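Local coordinates for protein 1-deoxy-D-xylulose 5-phosphate reductoisomerase (PDB 4ZQG) that catalyses the rearrangement and reduction of 1-deoxy-D-xylulose 5-phosphate to 2-C-methyl-D-erythritol 4-phosphate, a step of the MEP pathway to isoprenoids, at residues L126-K129 with E130-V133; E156-A159 with I160-L164; M230-G233 with L234-I237. One frame throughout, in Å; residues are numbered along the deposited sequence.

Interaction 1. Residues L126-K129 with E130-V133. With NAD (nicotinamide-adenine-dinucleotide), chain C.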
ATOM      1  N   LEU A 126     -15.061 -12.353   7.196  1.00 54.15           N
ATOM      2  CA  LEU A 126     -15.888 -12.793   6.101  1.00 53.93           C
ATOM      3  C   LEU A 126     -15.096 -13.360   4.970  1.00 53.27           C
ATOM      4  O   LEU A 126     -14.340 -12.692   4.337  1.00 53.69           O
ATOM      5  CB  LEU A 126     -16.736 -11.633   5.618  1.00 54.59           C
ATOM      6  CG  LEU A 126     -17.883 -12.049   4.722  1.00 55.79           C
ATOM      7  CD1 LEU A 126     -18.891 -12.851   5.492  1.00 57.04           C
ATOM      8  CD2 LEU A 126     -18.530 -10.810   4.171  1.00 57.08           C
ATOM      9  N   ALA A 127     -15.282 -14.633   4.711  1.00 54.48           N
ATOM     10  CA  ALA A 127     -14.688 -15.245   3.541  1.00 55.41           C
ATOM     11  C   ALA A 127     -15.810 -15.367   2.569  1.00 56.27           C
ATOM     12  O   ALA A 127     -15.727 -14.989   1.411  1.00 59.17           O
ATOM     13  CB  ALA A 127     -14.128 -16.619   3.880  1.00 56.24           C
ATOM     14  N   ASN A 128     -16.867 -15.934   3.090  1.00 58.18           N
ATOM     15  CA  ASN A 128     -18.111 -16.193   2.394  1.00 58.67           C
ATOM     16  C   ASN A 128     -18.714 -14.949   1.719  1.00 58.76           C
ATOM     17  O   ASN A 128     -19.520 -14.207   2.321  1.00 59.20           O
ATOM     18  CB  ASN A 128     -19.061 -16.756   3.441  1.00 56.25           C
ATOM     19  CG  ASN A 128     -20.415 -16.968   2.921  1.00 56.63           C
ATOM     20  OD1 ASN A 128     -21.386 -16.667   3.605  1.00 58.83           O
ATOM     21  ND2 ASN A 128     -20.513 -17.492   1.705  1.00 55.99           N
ATOM     22  N   LYS A 129     -18.341 -14.770   0.464  1.00 59.21           N
ATOM     23  CA  LYS A 129     -18.701 -13.548  -0.316  1.00 63.46           C
ATOM     24  C   LYS A 129     -20.130 -13.616  -0.871  1.00 63.90           C
ATOM     25  O   LYS A 129     -20.781 -12.580  -1.018  1.00 65.36           O
ATOM     26  CB  LYS A 129     -17.714 -13.317  -1.477  1.00 62.12           C
ATOM     27  CG  LYS A 129     -17.741 -14.450  -2.510  1.00 62.12           C
ATOM     28  CD  LYS A 129     -16.644 -14.305  -3.538  1.00 62.96           C
ATOM     29  CE  LYS A 129     -15.281 -14.306  -2.901  1.00 63.68           C
ATOM     30  NZ  LYS A 129     -14.251 -14.621  -3.934  1.00 66.10           N
ATOM     31  N   GLU A 130     -20.610 -14.824  -1.158  1.00 60.89           N
ATOM     32  CA  GLU A 130     -21.986 -15.004  -1.551  1.00 61.02           C
ATOM     33  C   GLU A 130     -22.970 -14.398  -0.523  1.00 60.02           C
ATOM     34  O   GLU A 130     -24.048 -13.951  -0.878  1.00 58.59           O
ATOM     35  CB  GLU A 130     -22.271 -16.477  -1.850  1.00 62.51           C
ATOM     36  CG  GLU A 130     -21.368 -17.077  -2.953  1.00 65.16           C
ATOM     37  CD  GLU A 130     -20.037 -17.694  -2.443  1.00 67.61           C
ATOM     38  OE1 GLU A 130     -19.598 -17.381  -1.304  1.00 67.71           O
ATOM     39  OE2 GLU A 130     -19.391 -18.493  -3.181  1.00 69.31           O
ATOM     40  N   SER A 131     -22.584 -14.308   0.738  1.00 59.89           N
ATOM     41  CA  SER A 131     -23.428 -13.603   1.708  1.00 61.83           C
ATOM     42  C   SER A 131     -23.714 -12.125   1.397  1.00 61.57           C
ATOM     43  O   SER A 131     -24.809 -11.631   1.584  1.00 62.48           O
ATOM     44  CB  SER A 131     -22.793 -13.685   3.078  1.00 63.46           C
ATOM     45  OG  SER A 131     -23.262 -14.855   3.715  1.00 72.33           O
ATOM     46  N   LEU A 132     -22.691 -11.418   0.966  1.00 59.97           N
ATOM     47  CA  LEU A 132     -22.807 -10.023   0.632  1.00 58.93           C
ATOM     48  C   LEU A 132     -23.400  -9.807  -0.776  1.00 57.90           C
ATOM     49  O   LEU A 132     -24.196  -8.887  -0.956  1.00 60.14           O
ATOM     50  CB  LEU A 132     -21.439  -9.342   0.800  1.00 58.48           C
ATOM     51  CG  LEU A 132     -21.293  -8.349   1.962  1.00 58.96           C
ATOM     52  CD1 LEU A 132     -22.068  -8.637   3.230  1.00 59.90           C
ATOM     53  CD2 LEU A 132     -19.838  -8.256   2.309  1.00 59.32           C
ATOM     54  N   VAL A 133     -23.060 -10.649  -1.748  1.00 54.97           N
ATOM     55  CA  VAL A 133     -23.649 -10.570  -3.075  1.00 55.31           C
ATOM     56  C   VAL A 133     -25.156 -10.744  -3.014  1.00 59.31           C
ATOM     57  O   VAL A 133     -25.888 -10.199  -3.824  1.00 60.34           O
ATOM     58  CB  VAL A 133     -23.116 -11.672  -3.996  1.00 55.15           C
ATOM     59  CG1 VAL A 133     -23.872 -11.740  -5.297  1.00 55.56           C
ATOM     60  CG2 VAL A 133     -21.646 -11.492  -4.286  1.00 55.35           C
TER
HETATM   61  PA  NAD C 501     -14.761 -25.181   0.538  1.00 62.32           P
HETATM   62  O1A NAD C 501     -15.655 -25.721  -0.525  1.00 61.38           O
HETATM   63  O2A NAD C 501     -13.308 -25.596   0.626  1.00 63.15           O
HETATM   64  O5B NAD C 501     -15.427 -25.307   2.007  1.00 62.55           O
HETATM   65  C5B NAD C 501     -16.737 -24.869   2.324  1.00 63.69           C
HETATM   66  C4B NAD C 501     -17.056 -25.109   3.809  1.00 65.55           C
HETATM   67  O4B NAD C 501     -18.456 -24.827   3.994  1.00 65.62           O
HETATM   68  C3B NAD C 501     -16.810 -26.552   4.271  1.00 66.06           C
HETATM   69  O3B NAD C 501     -16.321 -26.610   5.614  1.00 65.19           O
HETATM   70  C2B NAD C 501     -18.192 -27.180   4.190  1.00 66.67           C
HETATM   71  O2B NAD C 501     -18.442 -28.134   5.221  1.00 67.18           O
HETATM   72  C1B NAD C 501     -19.165 -26.016   4.339  1.00 67.13           C
HETATM   73  N9A NAD C 501     -20.383 -26.209   3.498  1.00 68.81           N
HETATM   74  C8A NAD C 501     -20.395 -26.532   2.192  1.00 69.50           C
HETATM   75  N7A NAD C 501     -21.662 -26.645   1.725  1.00 69.07           N
HETATM   76  C5A NAD C 501     -22.490 -26.398   2.739  1.00 68.03           C
HETATM   77  C6A NAD C 501     -23.964 -26.378   2.876  1.00 68.92           C
HETATM   78  N6A NAD C 501     -24.767 -26.639   1.795  1.00 70.26           N
HETATM   79  N1A NAD C 501     -24.428 -26.090   4.109  1.00 66.69           N
HETATM   80  C2A NAD C 501     -23.607 -25.858   5.175  1.00 67.37           C
HETATM   81  N3A NAD C 501     -22.255 -25.869   5.126  1.00 66.48           N
HETATM   82  C4A NAD C 501     -21.655 -26.126   3.928  1.00 68.19           C
HETATM   83  O3  NAD C 501     -14.852 -23.573   0.385  1.00 64.62           O
HETATM   84  PN  NAD C 501     -13.675 -22.470   0.400  1.00 60.55           P
HETATM   85  O1N NAD C 501     -12.986 -22.607  -0.941  1.00 60.38           O
HETATM   86  O2N NAD C 501     -12.988 -22.539   1.742  1.00 58.61           O
HETATM   87  O5D NAD C 501     -14.630 -21.177   0.363  1.00 64.61           O
HETATM   88  C5D NAD C 501     -15.245 -20.661   1.545  1.00 65.61           C
HETATM   89  C4D NAD C 501     -15.769 -19.246   1.290  1.00 67.38           C
HETATM   90  O4D NAD C 501     -14.719 -18.275   1.328  1.00 69.58           O
HETATM   91  C3D NAD C 501     -16.402 -19.149  -0.086  1.00 67.52           C
HETATM   92  O3D NAD C 501     -17.505 -18.256   0.022  1.00 65.20           O
HETATM   93  C2D NAD C 501     -15.301 -18.608  -0.970  1.00 68.55           C
HETATM   94  O2D NAD C 501     -15.835 -17.954  -2.131  1.00 68.81           O
HETATM   95  C1D NAD C 501     -14.546 -17.706   0.013  1.00 69.61           C
HETATM   96  N1N NAD C 501     -13.120 -17.578  -0.324  1.00 70.35           N
HETATM   97  C2N NAD C 501     -12.302 -18.660  -0.336  1.00 69.89           C
HETATM   98  C3N NAD C 501     -10.943 -18.537  -0.692  1.00 69.06           C
HETATM   99  C7N NAD C 501      -9.994 -19.709  -0.693  1.00 67.87           C
HETATM  100  O7N NAD C 501      -8.792 -19.514  -0.721  1.00 65.08           O
HETATM  101  N7N NAD C 501     -10.465 -20.955  -0.646  1.00 69.96           N
HETATM  102  C4N NAD C 501     -10.455 -17.283  -1.024  1.00 64.65           C
HETATM  103  C5N NAD C 501     -11.310 -16.211  -0.982  1.00 64.77           C
HETATM  104  C6N NAD C 501     -12.642 -16.362  -0.637  1.00 66.65           C
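One carboxylate oxygen of Glu-130, OE1, is shared between the side chain of Asn-128 and the ribose of NAD. It accepts a hydrogen bond of 2.6 Å from the ribose hydroxyl O3D of NAD, while Asn-128 ND2 offers the same oxygen a weak, strongly bent bond at 3.1 Å. The bend at chi2 (89°) folds the carboxylate back toward the preceding loop, with the amide and carboxylate planes about 30° apart. Asn-128 is held at the other end of its amide too: Ser-131 OG donates to OD1 at 2.6 Å, coming from above the carbonyl plane, and Thr-114 holds the same hydroxyl. ND2 also reaches the carbonyl of Gly-107.

This is the end of strand 123-126 in the parallel sheet of a Rossmann-type dinucleotide-binding domain, where the chain passes through a short loop into helix 130-146. The turn is closed by Val-133 N, bound nearly straight to Lys-129 O at 3.1 Å.

From its CA, the side chain of Lys-129 sets out away from residues 130-133. Its CG sits between backbone N and carbonyl carbon (chi1 63°), and the chain then runs along the nicotinamide ribose, CE lying 3.8 Å from NAD O2D. The ammonium group ends among Asn-231, Asp-154 and Glu-235, close to the metal and inhibitor, so that one short loop addresses both cofactor and substrate-analogue site. Ala-127 CB rests against the ribose ring oxygen O4D of NAD at 3.1 Å. Behind the polar groups, the methyl groups Leu-126 CD2 and Leu-132 CD2 meet at 3.4 Å.

Interaction 2. Residues E156-A159 with I160-L164. With MG (magnesium ion), chain D; FOM (3-[formyl(hydroxy)amino]propylphosphonic acid), chain E.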
ATOM      1  N   GLU A 156      -8.489  -9.712  -2.027  1.00 53.11           N
ATOM      2  CA  GLU A 156      -8.678  -8.401  -2.612  1.00 51.94           C
ATOM      3  C   GLU A 156      -9.286  -7.431  -1.623  1.00 51.22           C
ATOM      4  O   GLU A 156      -8.807  -6.313  -1.470  1.00 52.54           O
ATOM      5  CB  GLU A 156      -9.516  -8.480  -3.870  1.00 52.29           C
ATOM      6  CG  GLU A 156      -8.940  -9.420  -4.936  1.00 53.49           C
ATOM      7  CD  GLU A 156      -9.229 -10.880  -4.679  1.00 53.45           C
ATOM      8  OE1 GLU A 156      -8.823 -11.745  -5.487  1.00 53.34           O
ATOM      9  OE2 GLU A 156      -9.880 -11.136  -3.653  1.00 55.13           O
ATOM     10  N   HIS A 157     -10.306  -7.857  -0.905  1.00 49.53           N
ATOM     11  CA  HIS A 157     -10.969  -6.963   0.020  1.00 49.75           C
ATOM     12  C   HIS A 157     -10.119  -6.703   1.237  1.00 50.59           C
ATOM     13  O   HIS A 157     -10.180  -5.616   1.822  1.00 51.33           O
ATOM     14  CB  HIS A 157     -12.313  -7.538   0.416  1.00 50.90           C
ATOM     15  CG  HIS A 157     -13.172  -7.797  -0.763  1.00 52.19           C
ATOM     16  ND1 HIS A 157     -12.955  -8.859  -1.605  1.00 53.54           N
ATOM     17  CD2 HIS A 157     -14.142  -7.055  -1.335  1.00 53.83           C
ATOM     18  CE1 HIS A 157     -13.807  -8.799  -2.612  1.00 54.57           C
ATOM     19  NE2 HIS A 157     -14.534  -7.711  -2.474  1.00 54.70           N
ATOM     20  N   ASN A 158      -9.331  -7.706   1.636  1.00 50.59           N
ATOM     21  CA  ASN A 158      -8.471  -7.530   2.752  1.00 49.58           C
ATOM     22  C   ASN A 158      -7.397  -6.528   2.358  1.00 49.54           C
ATOM     23  O   ASN A 158      -7.131  -5.589   3.129  1.00 49.22           O
ATOM     24  CB  ASN A 158      -7.859  -8.837   3.234  1.00 49.06           C
ATOM     25  CG  ASN A 158      -6.987  -8.624   4.446  1.00 48.44           C
ATOM     26  OD1 ASN A 158      -5.775  -8.440   4.327  1.00 47.64           O
ATOM     27  ND2 ASN A 158      -7.618  -8.572   5.615  1.00 47.94           N
ATOM     28  N   ALA A 159      -6.829  -6.692   1.154  1.00 48.75           N
ATOM     29  CA  ALA A 159      -5.864  -5.703   0.606  1.00 48.54           C
ATOM     30  C   ALA A 159      -6.392  -4.286   0.631  1.00 48.73           C
ATOM     31  O   ALA A 159      -5.822  -3.419   1.266  1.00 48.23           O
ATOM     32  CB  ALA A 159      -5.485  -6.051  -0.801  1.00 48.70           C
ATOM     33  N   ILE A 160      -7.521  -4.073  -0.022  1.00 49.28           N
ATOM     34  CA  ILE A 160      -8.174  -2.770  -0.001  1.00 50.32           C
ATOM     35  C   ILE A 160      -8.346  -2.276   1.423  1.00 50.03           C
ATOM     36  O   ILE A 160      -8.066  -1.127   1.733  1.00 50.16           O
ATOM     37  CB  ILE A 160      -9.534  -2.831  -0.728  1.00 51.16           C
ATOM     38  CG1 ILE A 160      -9.316  -2.932  -2.234  1.00 51.39           C
ATOM     39  CG2 ILE A 160     -10.359  -1.608  -0.431  1.00 51.59           C
ATOM     40  CD1 ILE A 160     -10.551  -3.363  -2.960  1.00 52.46           C
ATOM     41  N   TYR A 161      -8.809  -3.139   2.304  1.00 50.17           N
ATOM     42  CA  TYR A 161      -9.046  -2.713   3.668  1.00 50.44           C
ATOM     43  C   TYR A 161      -7.752  -2.227   4.348  1.00 50.53           C
ATOM     44  O   TYR A 161      -7.727  -1.223   5.055  1.00 50.31           O
ATOM     45  CB  TYR A 161      -9.644  -3.896   4.426  1.00 51.52           C
ATOM     46  CG  TYR A 161     -10.023  -3.593   5.852  1.00 51.78           C
ATOM     47  CD1 TYR A 161     -11.305  -3.179   6.170  1.00 52.65           C
ATOM     48  CD2 TYR A 161      -9.105  -3.737   6.872  1.00 51.62           C
ATOM     49  CE1 TYR A 161     -11.674  -2.933   7.484  1.00 53.90           C
ATOM     50  CE2 TYR A 161      -9.454  -3.484   8.177  1.00 53.46           C
ATOM     51  CZ  TYR A 161     -10.750  -3.097   8.480  1.00 54.04           C
ATOM     52  OH  TYR A 161     -11.087  -2.813   9.774  1.00 56.34           O
ATOM     53  N   GLN A 162      -6.676  -2.979   4.147  1.00 50.29           N
ATOM     54  CA  GLN A 162      -5.377  -2.611   4.651  1.00 50.83           C
ATOM     55  C   GLN A 162      -4.872  -1.289   4.078  1.00 51.79           C
ATOM     56  O   GLN A 162      -4.098  -0.587   4.726  1.00 51.75           O
ATOM     57  CB  GLN A 162      -4.351  -3.689   4.302  1.00 51.60           C
ATOM     58  CG  GLN A 162      -4.432  -4.981   5.120  1.00 51.37           C
ATOM     59  CD  GLN A 162      -3.158  -5.770   5.028  1.00 50.63           C
ATOM     60  OE1 GLN A 162      -2.090  -5.273   5.353  1.00 49.93           O
ATOM     61  NE2 GLN A 162      -3.263  -6.997   4.591  1.00 51.91           N
ATOM     62  N   CYS A 163      -5.307  -0.969   2.865  1.00 51.69           N
ATOM     63  CA  CYS A 163      -4.898   0.226   2.189  1.00 52.82           C
ATOM     64  C   CYS A 163      -5.833   1.463   2.385  1.00 55.01           C
ATOM     65  O   CYS A 163      -5.715   2.456   1.659  1.00 55.72           O
ATOM     66  CB  CYS A 163      -4.737  -0.111   0.718  1.00 52.09           C
ATOM     67  SG  CYS A 163      -3.242  -1.107   0.444  1.00 52.26           S
ATOM     68  N   LEU A 164      -6.710   1.418   3.394  1.00 54.80           N
ATOM     69  CA  LEU A 164      -7.711   2.452   3.635  1.00 53.55           C
ATOM     70  C   LEU A 164      -7.420   3.139   4.963  1.00 53.40           C
ATOM     71  O   LEU A 164      -6.844   2.549   5.866  1.00 53.91           O
ATOM     72  CB  LEU A 164      -9.118   1.842   3.608  1.00 53.56           C
ATOM     73  CG  LEU A 164      -9.752   1.624   2.229  1.00 54.88           C
ATOM     74  CD1 LEU A 164     -11.078   0.899   2.274  1.00 55.22           C
ATOM     75  CD2 LEU A 164     -10.010   2.970   1.544  1.00 57.37           C
TER
HETATM   76 MG    MG D 502     -10.705 -13.124  -3.658  1.00 56.65          MG
HETATM   77  O2  FOM E 503     -10.459 -14.987  -4.669  1.00 59.95           O
HETATM   78  N1  FOM E 503      -9.143 -15.334  -4.442  1.00 59.40           N
HETATM   79  C1  FOM E 503      -8.497 -14.880  -3.448  1.00 59.35           C
HETATM   80  O1  FOM E 503      -9.016 -14.099  -2.668  1.00 58.20           O
HETATM   81  C2  FOM E 503      -8.557 -16.195  -5.464  1.00 58.82           C
HETATM   82  C3  FOM E 503      -8.673 -15.260  -6.669  1.00 58.85           C
HETATM   83  C4  FOM E 503      -8.334 -15.953  -7.959  1.00 59.17           C
HETATM   84  PA1 FOM E 503      -8.674 -14.745  -9.220  1.00 58.11           P
HETATM   85  OP1 FOM E 503      -7.637 -13.553  -9.004  1.00 65.68           O
HETATM   86  OP2 FOM E 503      -9.971 -14.119  -8.964  1.00 60.06           O
HETATM   87  OP3 FOM E 503      -8.608 -15.308 -10.745  1.00 57.30           O
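Asn-158 and Gln-162, one helical turn apart, are joined through both backbone and side chain. Gln-162 NE2 donates to Asn-158 OD1 at 2.9 Å and 161°, with the acceptor close to the plane of the glutamine amide and the two amide planes 67° apart. Each amide has further partners: Asn-158 ND2 reaches His-286 and the carbonyl of Pro-152, and Gln-162 meets Arg-293 as well as Ser-270 of the second subunit.

The main-chain bonds are regular i to i+4 pairs, from Ile-160 N to Glu-156 O (3.0 Å) through to Cys-163 N on Ala-159 O, after which Cys-163 leaves helical geometry.

Ile-160 CG1 lies against the carbonyl oxygen of Glu-156 at 3.5 Å, and its apolar packing is with strands 182-189 and 260-266.

Metal binding occupies the far end. With CG anti to its carbonyl carbon (chi1 -57°) and a bend at chi2, Glu-156 leads away from the helix to put OE2 on the magnesium ion at 2.1 Å, beside Asp-154, Glu-235 and both chelating oxygens of fosmidomycin. Its OE1 pairs with Lys-232. The carboxylate thus divides its work, one oxygen for the metal and one for a lysine that probably fixes its rotation.

Interaction 3. Residues M230-G233 with L234-I237. With MG (magnesium ion), chain D; FOM (3-[formyl(hydroxy)amino]propylphosphonic acid), chain E.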
ATOM      1  N   MET A 230     -16.143 -14.897 -13.114  1.00 66.12           N
ATOM      2  CA  MET A 230     -17.250 -14.572 -12.270  1.00 63.61           C
ATOM      3  C   MET A 230     -16.805 -14.267 -10.833  1.00 60.90           C
ATOM      4  O   MET A 230     -17.497 -13.526 -10.131  1.00 59.99           O
ATOM      5  CB  MET A 230     -18.245 -15.730 -12.276  1.00 65.70           C
ATOM      6  CG  MET A 230     -19.467 -15.506 -11.394  1.00 66.82           C
ATOM      7  SD  MET A 230     -20.351 -14.018 -11.900  1.00 69.55           S
ATOM      8  CE  MET A 230     -21.183 -14.588 -13.386  1.00 71.42           C
ATOM      9  N   ASN A 231     -15.675 -14.835 -10.376  1.00 58.93           N
ATOM     10  CA  ASN A 231     -15.169 -14.550  -9.026  1.00 55.75           C
ATOM     11  C   ASN A 231     -14.909 -13.042  -8.825  1.00 54.90           C
ATOM     12  O   ASN A 231     -15.224 -12.475  -7.768  1.00 53.63           O
ATOM     13  CB  ASN A 231     -13.911 -15.353  -8.727  1.00 55.62           C
ATOM     14  CG  ASN A 231     -13.394 -15.118  -7.303  1.00 56.79           C
ATOM     15  OD1 ASN A 231     -14.117 -15.282  -6.311  1.00 55.73           O
ATOM     16  ND2 ASN A 231     -12.147 -14.667  -7.202  1.00 58.00           N
ATOM     17  N   LYS A 232     -14.388 -12.391  -9.861  1.00 54.24           N
ATOM     18  CA  LYS A 232     -14.178 -10.966  -9.803  1.00 54.55           C
ATOM     19  C   LYS A 232     -15.496 -10.220  -9.816  1.00 54.82           C
ATOM     20  O   LYS A 232     -15.666  -9.237  -9.093  1.00 54.11           O
ATOM     21  CB  LYS A 232     -13.283 -10.500 -10.931  1.00 55.39           C
ATOM     22  CG  LYS A 232     -12.270  -9.452 -10.510  1.00 55.14           C
ATOM     23  CD  LYS A 232     -11.597  -9.757  -9.184  1.00 54.70           C
ATOM     24  CE  LYS A 232     -10.911 -11.112  -9.212  1.00 54.43           C
ATOM     25  NZ  LYS A 232     -10.090 -11.313  -7.988  1.00 53.95           N
ATOM     26  N   GLY A 233     -16.446 -10.744 -10.580  1.00 55.17           N
ATOM     27  CA  GLY A 233     -17.807 -10.220 -10.627  1.00 53.63           C
ATOM     28  C   GLY A 233     -18.384 -10.116  -9.257  1.00 52.60           C
ATOM     29  O   GLY A 233     -18.940  -9.112  -8.863  1.00 51.57           O
ATOM     30  N   LEU A 234     -18.247 -11.194  -8.521  1.00 53.80           N
ATOM     31  CA  LEU A 234     -18.879 -11.310  -7.213  1.00 54.35           C
ATOM     32  C   LEU A 234     -18.131 -10.428  -6.252  1.00 53.18           C
ATOM     33  O   LEU A 234     -18.711  -9.833  -5.352  1.00 51.32           O
ATOM     34  CB  LEU A 234     -18.808 -12.767  -6.731  1.00 55.37           C
ATOM     35  CG  LEU A 234     -19.638 -13.770  -7.544  1.00 56.91           C
ATOM     36  CD1 LEU A 234     -19.354 -15.148  -7.014  1.00 56.45           C
ATOM     37  CD2 LEU A 234     -21.136 -13.504  -7.462  1.00 58.46           C
ATOM     38  N   GLU A 235     -16.815 -10.413  -6.432  1.00 53.42           N
ATOM     39  CA  GLU A 235     -15.951  -9.598  -5.617  1.00 53.52           C
ATOM     40  C   GLU A 235     -16.265  -8.119  -5.822  1.00 52.00           C
ATOM     41  O   GLU A 235     -16.246  -7.326  -4.870  1.00 49.66           O
ATOM     42  CB  GLU A 235     -14.498  -9.937  -5.907  1.00 55.00           C
ATOM     43  CG  GLU A 235     -14.114 -11.211  -5.165  1.00 56.32           C
ATOM     44  CD  GLU A 235     -12.734 -11.664  -5.457  1.00 56.54           C
ATOM     45  OE1 GLU A 235     -12.018 -11.013  -6.247  1.00 59.83           O
ATOM     46  OE2 GLU A 235     -12.394 -12.692  -4.915  1.00 56.47           O
ATOM     47  N   LEU A 236     -16.627  -7.795  -7.052  1.00 51.91           N
ATOM     48  CA  LEU A 236     -17.080  -6.451  -7.384  1.00 53.18           C
ATOM     49  C   LEU A 236     -18.315  -6.076  -6.550  1.00 52.41           C
ATOM     50  O   LEU A 236     -18.346  -4.989  -5.928  1.00 51.97           O
ATOM     51  CB  LEU A 236     -17.287  -6.318  -8.906  1.00 54.87           C
ATOM     52  CG  LEU A 236     -18.066  -5.142  -9.415  1.00 57.67           C
ATOM     53  CD1 LEU A 236     -17.342  -3.888  -8.971  1.00 60.72           C
ATOM     54  CD2 LEU A 236     -18.139  -5.169 -10.927  1.00 59.94           C
ATOM     55  N   ILE A 237     -19.305  -6.963  -6.484  1.00 51.32           N
ATOM     56  CA  ILE A 237     -20.474  -6.660  -5.700  1.00 52.21           C
ATOM     57  C   ILE A 237     -20.172  -6.656  -4.213  1.00 52.98           C
ATOM     58  O   ILE A 237     -20.651  -5.779  -3.491  1.00 52.78           O
ATOM     59  CB  ILE A 237     -21.602  -7.615  -6.037  1.00 54.11           C
ATOM     60  CG1 ILE A 237     -22.031  -7.393  -7.481  1.00 55.23           C
ATOM     61  CG2 ILE A 237     -22.775  -7.425  -5.092  1.00 54.53           C
ATOM     62  CD1 ILE A 237     -22.489  -8.668  -8.164  1.00 56.37           C
TER
HETATM   63 MG    MG D 502     -10.705 -13.124  -3.658  1.00 56.65          MG
HETATM   64  O2  FOM E 503     -10.459 -14.987  -4.669  1.00 59.95           O
HETATM   65  N1  FOM E 503      -9.143 -15.334  -4.442  1.00 59.40           N
HETATM   66  C1  FOM E 503      -8.497 -14.880  -3.448  1.00 59.35           C
HETATM   67  O1  FOM E 503      -9.016 -14.099  -2.668  1.00 58.20           O
HETATM   68  C2  FOM E 503      -8.557 -16.195  -5.464  1.00 58.82           C
HETATM   69  C3  FOM E 503      -8.673 -15.260  -6.669  1.00 58.85           C
HETATM   70  C4  FOM E 503      -8.334 -15.953  -7.959  1.00 59.17           C
HETATM   71  PA1 FOM E 503      -8.674 -14.745  -9.220  1.00 58.11           P
HETATM   72  OP1 FOM E 503      -7.637 -13.553  -9.004  1.00 65.68           O
HETATM   73  OP2 FOM E 503      -9.971 -14.119  -8.964  1.00 60.06           O
HETATM   74  OP3 FOM E 503      -8.608 -15.308 -10.745  1.00 57.30           O
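Lys-232 and Glu-235 form a short salt bridge, NZ to OE1 at 2.6 Å, the ammonium group meeting the oxygen on its syn side and only 17° out of the carboxylate plane. Bends at chi2 and chi3 curl the lysine round to this position, where NZ also donates to the phosphonate oxygen OP2 of fosmidomycin at 3.0 Å. The other oxygen, Glu-235 OE2, binds magnesium at 2.1 Å. Asn-231 ND2 has three acceptors for its two N-H groups, FOM OP2 (2.9 Å), the chelating FOM O2 (3.1 Å) and, weakly, Glu-235 OE2, so at least one hydrogen must be shared. Its OD1 is held by Lys-129, which leaves ND2 turned toward the ligand.

All of this comes from the first turns of helix 230-243, where residues i, i+1 and i+4 place an amide, an ammonium and a carboxylate on one flank, facing the metal and the phosphonate pocket.

Regular i to i+4 backbone bonds carry the helix itself, that from Leu-236 N to Lys-232 O being 2.7 Å long. Farther from the ligand, Met-230 CG and Leu-234 CG pack at 4.2 Å. Met-230 and Ile-237 also lean on helix 333-351, and Leu-236 reaches strand 250-254.

In the fold
Read from the N terminus, the three contacts come in series, each within a continuous piece of chain, so none closes a long loop and none nests in or crosses another. Interaction 1 joins the Rossmann-type sheet to helix 130-146. Interaction 2 begins just after strand 149-152, the last of that sheet, and carries helix 155-162 toward the four-stranded mixed sheet and the subunit interface. Interaction 3 follows about seventy residues later on helix 230-243. It touches both of the others, whereas interactions 1 and 2 stay about 6 Å apart at their nearest atoms. Distant parts of the chain thus converge on one centre: cofactor, metal and fosmidomycin.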